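PDB 4XHC: alpha-L-rhamnosidase from Klebsiella oxytoca, which hydrolyses terminal, non-reducing alpha-L-rhamnose residues from rhamnose-containing glycosides, as a glycoside hydrolase of family 78. Local coordinates for residues 405-413 against 436-446; 465-474 against 530-538. One frame throughout, in Å; residues are numbered along the deposited sequence.

Contact 1: residues 405-413 against 436-446; sequences KSAALDALW and LVLAEVGTPQQ
L409 overlaps V441, the two side chains sliding past each other in opposite directions, with L409 CG 3.8 Å from V441 CG1. The same methyl faces A408 CB at 4.3 Å, which puts V441 against one side of helix 391-412. Deeper in, A408 CB also meets L436 CD2, and L412 and L436 cross at about a right angle, touching only through their CD1 methyls at 4.2 Å.

The polar grip lies at one end. K405, extended beyond CG, passes V441 and gives its NZ to E440 O at 3.1 Å, from 56° above the carbonyl plane, so the bond does not follow a lone pair. At the other end Q446, with CG anti to its backbone N (chi1 -176°), reaches back from helix 444-456 and sets NE2 3.5 Å above the W413 ring plane, over its centre; the amide plane stands 68° from the ring. Y420 meets the same indole edge-to-face.

E440, at positive phi, ends helix 430-438 in a Schellman motif, and T443 N-caps the next helix by accepting from Q446 N. A Schellman-ended helix followed by an N-capped one, joined by a tight turn and packed on helix 391-412, is consistent with the helical (alpha/alpha)6 barrel expected for this family.

Contact 2: residues 465-474 against 530-538; sequences TPYLRHHYIA and WSCTPAWFI. With RAM (alpha-L-rhamnopyranose), chain C.
Y467 and W530 form the one aromatic stack across this contact. Their rings are offset, the tyrosine ring and the six-membered indole ring lying 4.6 Å apart between centroids with planes at 27°. Y467 CB adds a CH-pi contact over the face, 3.7 Å from the same indole centroid. On the opposite indole face sits the rhamnose: RAM O3 is 3.4 Å above the plane, toward the rim. With CG between the backbone N and the carbonyl carbon (chi1 78°), the W530 ring lies as a partition between helix 466-478 and the sugar.

Further along the helix, I473 CG2 stands over the centre of the F537 ring, 3.5 Å from its centroid. The H470 and F537 rings meet obliquely. P466 rests its CB and CG against S531, whose hydroxyl is bonded to W505 O.

Hydrogen bonding across the segments is confined to T533 OG1, which donates to H470 ND1 at 3.1 Å from a position tilted 25° out of the imidazole plane. Within the helix, H471 ND1 donates to Y467 O at 2.8 Å, and H471 CE1 lies over the Y467 face turned from W530. T465, bonded to D360, N-caps the helix by accepting from L468 N.

Since ND1 of H470 accepts, a neutral ring with its proton on NE2 is the likely state in this buried setting. W530 NE1 donates to E506 O; stacking and this bond together are consistent with a firmly placed indole wall on the sugar pocket.

In the fold
Contacts 1 and 2 follow in series along the chain, with centres about 23 Å apart, and helix 444-456, entered in contact 1, precedes helix 466-478 of contact 2. They meet directly: L438 packs its CD1 on H471 CB at 3.9 Å and its CD2 on A474 CB at 4.0 Å, while V437 O is hydrogen-bonded to Q478 further along that helix. The centre of contact 1 lies about 29 Å from the centre of the chain, that of contact 2 about 11 Å. Of the two, 465-474 against 530-538 alone reaches the rhamnose, through W530, near E506, D249 and H528, which hydrogen-bond the sugar. Residues 405-413 and 436-446 belong to the outer packing of the same helical domain.

Contact 1: residues 405-413 against 436-446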
loop_
_atom_site.group_PDB
_atom_site.type_symbol
_atom_site.label_atom_id
_atom_site.label_comp_id
_atom_site.label_asym_id
_atom_site.label_seq_id
_atom_site.Cartn_x
_atom_site.Cartn_y
_atom_site.Cartn_z
ATOM N N LYS A 405 19.884 50.953 -14.741
ATOM C CA LYS A 405 20.833 50.629 -15.801
ATOM C C LYS A 405 22.201 51.287 -15.574
ATOM O O LYS A 405 23.228 50.625 -15.710
ATOM C CB LYS A 405 20.300 51.046 -17.163
ATOM C CG LYS A 405 19.125 50.227 -17.633
ATOM C CD LYS A 405 18.852 50.453 -19.105
ATOM C CE LYS A 405 17.618 49.680 -19.516
ATOM N NZ LYS A 405 17.404 49.682 -20.981
ATOM N N SER A 406 22.213 52.582 -15.244
ATOM C CA SER A 406 23.468 53.280 -14.933
ATOM C C SER A 406 24.201 52.657 -13.751
ATOM O O SER A 406 25.417 52.452 -13.805
ATOM C CB SER A 406 23.225 54.754 -14.628
ATOM O OG SER A 406 22.812 55.416 -15.799
ATOM N N ALA A 407 23.467 52.368 -12.688
ATOM C CA ALA A 407 24.055 51.771 -11.508
ATOM C C ALA A 407 24.652 50.393 -11.830
ATOM O O ALA A 407 25.697 50.020 -11.289
ATOM C CB ALA A 407 23.018 51.668 -10.408
ATOM N N ALA A 408 24.000 49.648 -12.716
ATOM C CA ALA A 408 24.518 48.359 -13.138
ATOM C C ALA A 408 25.871 48.509 -13.828
ATOM O O ALA A 408 26.820 47.801 -13.497
ATOM C CB ALA A 408 23.527 47.671 -14.058
ATOM N N LEU A 409 25.962 49.428 -14.785
ATOM C CA LEU A 409 27.239 49.727 -15.435
ATOM C C LEU A 409 28.321 50.182 -14.458
ATOM O O LEU A 409 29.441 49.708 -14.518
ATOM C CB LEU A 409 27.075 50.815 -16.487
ATOM C CG LEU A 409 26.528 50.427 -17.851
ATOM C CD1 LEU A 409 26.413 51.692 -18.700
ATOM C CD2 LEU A 409 27.417 49.389 -18.524
ATOM N N ASP A 410 28.001 51.114 -13.571
ATOM C CA ASP A 410 29.016 51.668 -12.671
ATOM C C ASP A 410 29.549 50.638 -11.683
ATOM O O ASP A 410 30.745 50.528 -11.490
ATOM C CB ASP A 410 28.484 52.890 -11.906
ATOM C CG ASP A 410 28.462 54.170 -12.764
ATOM O OD1 ASP A 410 28.343 54.093 -14.020
ATOM O OD2 ASP A 410 28.559 55.264 -12.167
ATOM N N ALA A 411 28.657 49.883 -11.067
ATOM C CA ALA A 411 29.048 49.003 -9.987
ATOM C C ALA A 411 29.425 47.604 -10.459
ATOM O O ALA A 411 30.263 46.978 -9.838
ATOM C CB ALA A 411 27.943 48.925 -8.942
ATOM N N LEU A 412 28.821 47.120 -11.541
ATOM C CA LEU A 412 28.971 45.712 -11.930
ATOM C C LEU A 412 29.841 45.419 -13.168
ATOM O O LEU A 412 30.384 44.323 -13.290
ATOM C CB LEU A 412 27.593 45.080 -12.132
ATOM C CG LEU A 412 26.560 45.282 -11.025
ATOM C CD1 LEU A 412 25.264 44.570 -11.384
ATOM C CD2 LEU A 412 27.097 44.791 -9.690
ATOM N N TRP A 413 29.976 46.363 -14.085
ATOM C CA TRP A 413 30.736 46.098 -15.305
ATOM C C TRP A 413 32.244 46.106 -15.033
ATOM O O TRP A 413 32.754 47.020 -14.386
ATOM C CB TRP A 413 30.372 47.126 -16.374
ATOM C CG TRP A 413 31.102 46.966 -17.652
ATOM C CD1 TRP A 413 31.968 47.853 -18.202
ATOM C CD2 TRP A 413 31.036 45.850 -18.556
ATOM N NE1 TRP A 413 32.453 47.368 -19.392
ATOM C CE2 TRP A 413 31.896 46.144 -19.640
ATOM C CE3 TRP A 413 30.331 44.639 -18.562
ATOM C CZ2 TRP A 413 32.077 45.272 -20.720
ATOM C CZ3 TRP A 413 30.510 43.766 -19.642
ATOM C CH2 TRP A 413 31.381 44.093 -20.706
ATOM N N LEU A 436 21.694 40.566 -17.620
ATOM C CA LEU A 436 21.983 41.980 -17.869
ATOM C C LEU A 436 21.995 42.326 -19.362
ATOM O O LEU A 436 21.832 43.488 -19.725
ATOM C CB LEU A 436 23.278 42.406 -17.177
ATOM C CG LEU A 436 23.136 42.510 -15.652
ATOM C CD1 LEU A 436 24.496 42.593 -14.975
ATOM C CD2 LEU A 436 22.271 43.698 -15.240
ATOM N N VAL A 437 22.172 41.330 -20.222
ATOM C CA VAL A 437 21.964 41.529 -21.654
ATOM C C VAL A 437 20.464 41.587 -21.987
ATOM O O VAL A 437 20.042 42.380 -22.821
ATOM C CB VAL A 437 22.692 40.450 -22.494
ATOM C CG1 VAL A 437 22.242 40.467 -23.957
ATOM C CG2 VAL A 437 24.190 40.661 -22.409
ATOM N N LEU A 438 19.659 40.749 -21.346
ATOM C CA LEU A 438 18.222 40.782 -21.576
ATOM C C LEU A 438 17.616 42.081 -21.062
ATOM O O LEU A 438 16.629 42.574 -21.603
ATOM C CB LEU A 438 17.545 39.577 -20.914
ATOM C CG LEU A 438 17.792 38.218 -21.579
ATOM C CD1 LEU A 438 17.227 37.111 -20.712
ATOM C CD2 LEU A 438 17.173 38.163 -22.969
ATOM N N ALA A 439 18.221 42.629 -20.019
ATOM C CA ALA A 439 17.786 43.890 -19.423
ATOM C C ALA A 439 18.072 45.108 -20.303
ATOM O O ALA A 439 17.571 46.204 -20.035
ATOM C CB ALA A 439 18.459 44.064 -18.073
ATOM N N GLU A 440 18.900 44.906 -21.328
ATOM C CA GLU A 440 19.278 45.945 -22.292
ATOM C C GLU A 440 20.093 47.060 -21.636
ATOM O O GLU A 440 19.909 48.230 -21.942
ATOM C CB GLU A 440 18.051 46.498 -23.039
ATOM C CG GLU A 440 17.188 45.426 -23.689
ATOM C CD GLU A 440 16.371 45.940 -24.859
ATOM O OE1 GLU A 440 15.691 46.984 -24.715
ATOM O OE2 GLU A 440 16.408 45.291 -25.931
ATOM N N VAL A 441 20.986 46.675 -20.726
ATOM C CA VAL A 441 21.948 47.606 -20.136
ATOM C C VAL A 441 23.032 47.855 -21.180
ATOM O O VAL A 441 23.407 46.937 -21.901
ATOM C CB VAL A 441 22.566 47.025 -18.847
ATOM C CG1 VAL A 441 23.670 47.920 -18.316
ATOM C CG2 VAL A 441 21.498 46.814 -17.782
ATOM N N GLY A 442 23.523 49.089 -21.274
ATOM C CA GLY A 442 24.605 49.411 -22.204
ATOM C C GLY A 442 24.124 49.584 -23.628
ATOM O O GLY A 442 22.984 49.946 -23.851
ATOM N N THR A 443 25.003 49.340 -24.595
ATOM C CA THR A 443 24.661 49.533 -26.011
ATOM C C THR A 443 24.466 48.194 -26.708
ATOM O O THR A 443 24.956 47.169 -26.222
ATOM C CB THR A 443 25.759 50.310 -26.755
ATOM O OG1 THR A 443 27.016 49.644 -26.563
ATOM C CG2 THR A 443 25.850 51.721 -26.232
ATOM N N PRO A 444 23.760 48.195 -27.858
ATOM C CA PRO A 444 23.557 46.955 -28.624
ATOM C C PRO A 444 24.857 46.246 -29.006
ATOM O O PRO A 444 24.935 45.015 -28.922
ATOM C CB PRO A 444 22.821 47.432 -29.880
ATOM C CG PRO A 444 22.128 48.679 -29.459
ATOM C CD PRO A 444 23.057 49.334 -28.481
ATOM N N GLN A 445 25.872 47.012 -29.401
ATOM C CA GLN A 445 27.144 46.419 -29.790
ATOM C C GLN A 445 27.951 45.935 -28.549
ATOM O O GLN A 445 28.651 44.928 -28.636
ATOM C CB GLN A 445 27.895 47.321 -30.792
ATOM C CG GLN A 445 28.518 48.585 -30.256
ATOM C CD GLN A 445 29.412 49.253 -31.293
ATOM O OE1 GLN A 445 29.164 50.392 -31.694
ATOM N NE2 GLN A 445 30.446 48.541 -31.750
ATOM N N GLN A 446 27.794 46.577 -27.385
ATOM C CA GLN A 446 28.414 46.067 -26.156
ATOM C C GLN A 446 27.837 44.681 -25.829
ATOM O O GLN A 446 28.565 43.744 -25.454
ATOM C CB GLN A 446 28.204 47.028 -24.967
ATOM C CG GLN A 446 28.904 46.600 -23.646
ATOM C CD GLN A 446 28.341 47.270 -22.382
ATOM O OE1 GLN A 446 27.615 48.262 -22.466
ATOM N NE2 GLN A 446 28.670 46.722 -21.211
#

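Contact 2: residues 465-474 against 530-538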
loop_
_atom_site.group_PDB
_atom_site.type_symbol
_atom_site.label_atom_id
_atom_site.label_comp_id
_atom_site.label_asym_id
_atom_site.label_seq_id
_atom_site.Cartn_x
_atom_site.Cartn_y
_atom_site.Cartn_z
ATOM N N THR A 465 20.398 24.225 -15.847
ATOM C CA THR A 465 19.030 23.871 -16.231
ATOM C C THR A 465 18.651 24.381 -17.619
ATOM O O THR A 465 19.161 25.400 -18.074
ATOM C CB THR A 465 18.007 24.422 -15.218
ATOM O OG1 THR A 465 18.121 25.849 -15.141
ATOM C CG2 THR A 465 18.248 23.827 -13.849
ATOM N N PRO A 466 17.752 23.669 -18.307
ATOM C CA PRO A 466 17.232 24.243 -19.531
ATOM C C PRO A 466 16.447 25.540 -19.283
ATOM O O PRO A 466 16.235 26.310 -20.213
ATOM C CB PRO A 466 16.321 23.143 -20.076
ATOM C CG PRO A 466 16.805 21.892 -19.449
ATOM C CD PRO A 466 17.256 22.304 -18.090
ATOM N N TYR A 467 16.014 25.772 -18.047
ATOM C CA TYR A 467 15.389 27.050 -17.664
ATOM C C TYR A 467 16.327 28.234 -17.935
ATOM O O TYR A 467 15.942 29.202 -18.586
ATOM C CB TYR A 467 14.998 27.014 -16.179
ATOM C CG TYR A 467 14.430 28.297 -15.625
ATOM C CD1 TYR A 467 13.149 28.700 -15.945
ATOM C CD2 TYR A 467 15.164 29.085 -14.754
ATOM C CE1 TYR A 467 12.605 29.868 -15.439
ATOM C CE2 TYR A 467 14.636 30.256 -14.238
ATOM C CZ TYR A 467 13.349 30.649 -14.587
ATOM O OH TYR A 467 12.797 31.813 -14.078
ATOM N N LEU A 468 17.555 28.153 -17.430
ATOM C CA LEU A 468 18.518 29.225 -17.638
ATOM C C LEU A 468 18.993 29.252 -19.079
ATOM O O LEU A 468 19.273 30.312 -19.624
ATOM C CB LEU A 468 19.709 29.103 -16.694
ATOM C CG LEU A 468 20.718 30.248 -16.761
ATOM C CD1 LEU A 468 20.019 31.587 -16.631
ATOM C CD2 LEU A 468 21.757 30.098 -15.666
ATOM N N ARG A 469 19.078 28.091 -19.703
ATOM C CA ARG A 469 19.502 28.026 -21.096
ATOM C C ARG A 469 18.512 28.715 -22.009
ATOM O O ARG A 469 18.904 29.309 -23.003
ATOM C CB ARG A 469 19.657 26.580 -21.530
ATOM C CG ARG A 469 20.809 25.878 -20.841
ATOM C CD ARG A 469 21.956 25.662 -21.797
ATOM N NE ARG A 469 23.050 24.943 -21.161
ATOM C CZ ARG A 469 24.147 24.555 -21.803
ATOM N NH1 ARG A 469 24.275 24.821 -23.093
ATOM N NH2 ARG A 469 25.104 23.892 -21.168
ATOM N N HIS A 470 17.229 28.626 -21.680
ATOM C CA HIS A 470 16.210 29.346 -22.433
ATOM C C HIS A 470 16.581 30.809 -22.584
ATOM O O HIS A 470 16.426 31.393 -23.656
ATOM C CB HIS A 470 14.857 29.255 -21.735
ATOM C CG HIS A 470 13.889 30.307 -22.172
ATOM N ND1 HIS A 470 13.089 30.158 -23.283
ATOM C CD2 HIS A 470 13.603 31.524 -21.658
ATOM C CE1 HIS A 470 12.345 31.238 -23.431
ATOM N NE2 HIS A 470 12.639 32.081 -22.457
ATOM N N HIS A 471 17.065 31.397 -21.500
ATOM C CA HIS A 471 17.390 32.814 -21.488
ATOM C C HIS A 471 18.643 33.117 -22.288
ATOM O O HIS A 471 18.734 34.159 -22.920
ATOM C CB HIS A 471 17.494 33.311 -20.046
ATOM C CG HIS A 471 16.212 33.166 -19.291
ATOM N ND1 HIS A 471 15.880 32.009 -18.621
ATOM C CD2 HIS A 471 15.159 34.004 -19.145
ATOM C CE1 HIS A 471 14.688 32.151 -18.072
ATOM N NE2 HIS A 471 14.227 33.347 -18.382
ATOM N N TYR A 472 19.594 32.194 -22.266
ATOM C CA TYR A 472 20.779 32.274 -23.112
ATOM C C TYR A 472 20.374 32.343 -24.585
ATOM O O TYR A 472 20.901 33.157 -25.351
ATOM C CB TYR A 472 21.674 31.068 -22.839
ATOM C CG TYR A 472 22.902 30.962 -23.703
ATOM C CD1 TYR A 472 23.737 32.054 -23.907
ATOM C CD2 TYR A 472 23.250 29.749 -24.287
ATOM C CE1 TYR A 472 24.868 31.946 -24.694
ATOM C CE2 TYR A 472 24.385 29.632 -25.072
ATOM C CZ TYR A 472 25.184 30.736 -25.272
ATOM O OH TYR A 472 26.299 30.609 -26.054
ATOM N N ILE A 473 19.416 31.506 -24.973
ATOM C CA ILE A 473 18.909 31.503 -26.354
ATOM C C ILE A 473 18.252 32.834 -26.693
ATOM O O ILE A 473 18.476 33.389 -27.770
ATOM C CB ILE A 473 17.894 30.361 -26.595
ATOM C CG1 ILE A 473 18.555 28.994 -26.376
ATOM C CG2 ILE A 473 17.310 30.434 -28.000
ATOM C CD1 ILE A 473 19.852 28.800 -27.137
ATOM N N ALA A 474 17.430 33.330 -25.777
ATOM C CA ALA A 474 16.727 34.587 -25.981
ATOM C C ALA A 474 17.712 35.735 -26.161
ATOM O O ALA A 474 17.500 36.610 -27.015
ATOM C CB ALA A 474 15.800 34.869 -24.814
ATOM N N TRP A 530 9.339 23.851 -18.081
ATOM C CA TRP A 530 10.223 24.995 -18.215
ATOM C C TRP A 530 11.367 24.674 -19.176
ATOM O O TRP A 530 12.139 25.556 -19.537
ATOM C CB TRP A 530 10.708 25.513 -16.843
ATOM C CG TRP A 530 11.806 24.768 -16.131
ATOM C CD1 TRP A 530 12.516 23.696 -16.577
ATOM C CD2 TRP A 530 12.354 25.096 -14.846
ATOM N NE1 TRP A 530 13.454 23.313 -15.639
ATOM C CE2 TRP A 530 13.377 24.166 -14.573
ATOM C CE3 TRP A 530 12.078 26.088 -13.901
ATOM C CZ2 TRP A 530 14.117 24.191 -13.399
ATOM C CZ3 TRP A 530 12.810 26.113 -12.735
ATOM C CH2 TRP A 530 13.819 25.169 -12.492
ATOM N N SER A 531 11.453 23.411 -19.601
ATOM C CA SER A 531 12.455 22.977 -20.579
ATOM C C SER A 531 11.915 22.761 -21.996
ATOM O O SER A 531 12.637 22.243 -22.839
ATOM C CB SER A 531 13.099 21.670 -20.121
ATOM O OG SER A 531 13.603 21.789 -18.806
ATOM N N CYS A 532 10.679 23.166 -22.272
ATOM C CA CYS A 532 10.072 22.904 -23.581
ATOM C C CYS A 532 9.974 24.138 -24.496
ATOM O O CYS A 532 9.223 24.131 -25.475
ATOM C CB CYS A 532 8.680 22.289 -23.396
ATOM S SG CYS A 532 7.403 23.455 -22.869
ATOM N N THR A 533 10.757 25.173 -24.209
ATOM C CA THR A 533 10.666 26.418 -24.964
ATOM C C THR A 533 11.181 26.348 -26.400
ATOM O O THR A 533 10.797 27.182 -27.219
ATOM C CB THR A 533 11.378 27.569 -24.247
ATOM O OG1 THR A 533 12.640 27.118 -23.751
ATOM C CG2 THR A 533 10.533 28.067 -23.099
ATOM N N PRO A 534 12.044 25.373 -26.726
ATOM C CA PRO A 534 12.414 25.262 -28.136
ATOM C C PRO A 534 11.226 25.243 -29.106
ATOM O O PRO A 534 11.332 25.754 -30.223
ATOM C CB PRO A 534 13.170 23.946 -28.180
ATOM C CG PRO A 534 13.869 23.916 -26.863
ATOM C CD PRO A 534 12.920 24.546 -25.877
ATOM N N ALA A 535 10.106 24.666 -28.685
ATOM C CA ALA A 535 8.888 24.736 -29.480
ATOM C C ALA A 535 8.496 26.192 -29.793
ATOM O O ALA A 535 8.123 26.510 -30.925
ATOM C CB ALA A 535 7.752 24.014 -28.770
ATOM N N TRP A 536 8.606 27.070 -28.795
ATOM C CA TRP A 536 8.308 28.494 -28.984
ATOM C C TRP A 536 9.319 29.156 -29.919
ATOM O O TRP A 536 8.933 29.799 -30.888
ATOM C CB TRP A 536 8.265 29.236 -27.641
ATOM C CG TRP A 536 7.889 30.693 -27.757
ATOM C CD1 TRP A 536 6.660 31.203 -28.067
ATOM C CD2 TRP A 536 8.745 31.816 -27.559
ATOM N NE1 TRP A 536 6.701 32.576 -28.083
ATOM C CE2 TRP A 536 7.971 32.976 -27.768
ATOM C CE3 TRP A 536 10.091 31.956 -27.221
ATOM C CZ2 TRP A 536 8.502 34.259 -27.655
ATOM C CZ3 TRP A 536 10.618 33.239 -27.103
ATOM C CH2 TRP A 536 9.821 34.370 -27.323
ATOM N N PHE A 537 10.607 28.988 -29.630
ATOM C CA PHE A 537 11.658 29.545 -30.485
ATOM C C PHE A 537 11.499 29.087 -31.935
ATOM O O PHE A 537 11.590 29.890 -32.870
ATOM C CB PHE A 537 13.051 29.143 -29.986
ATOM C CG PHE A 537 13.446 29.788 -28.688
ATOM C CD1 PHE A 537 13.491 31.172 -28.567
ATOM C CD2 PHE A 537 13.806 29.012 -27.592
ATOM C CE1 PHE A 537 13.864 31.767 -27.374
ATOM C CE2 PHE A 537 14.181 29.600 -26.396
ATOM C CZ PHE A 537 14.212 30.977 -26.286
ATOM N N ILE A 538 11.264 27.794 -32.118
ATOM C CA ILE A 538 11.198 27.223 -33.450
ATOM C C ILE A 538 9.993 27.783 -34.200
ATOM O O ILE A 538 10.118 28.197 -35.352
ATOM C CB ILE A 538 11.196 25.679 -33.397
ATOM C CG1 ILE A 538 12.586 25.188 -32.978
ATOM C CG2 ILE A 538 10.834 25.074 -34.748
ATOM C CD1 ILE A 538 12.600 23.781 -32.431
HETATM C C1 RAM C . 12.052 23.555 -7.919
HETATM C C2 RAM C . 11.490 23.175 -9.275
HETATM C C3 RAM C . 10.640 24.299 -9.837
HETATM C C4 RAM C . 11.331 25.627 -9.578
HETATM C C5 RAM C . 11.338 25.888 -8.081
HETATM C C6 RAM C . 12.538 26.675 -7.617
HETATM O O1 RAM C . 11.963 22.459 -7.097
HETATM O O2 RAM C . 12.604 22.969 -10.128
HETATM O O3 RAM C . 10.436 24.127 -11.241
HETATM O O4 RAM C . 10.639 26.679 -10.223
HETATM O O5 RAM C . 11.322 24.639 -7.356
#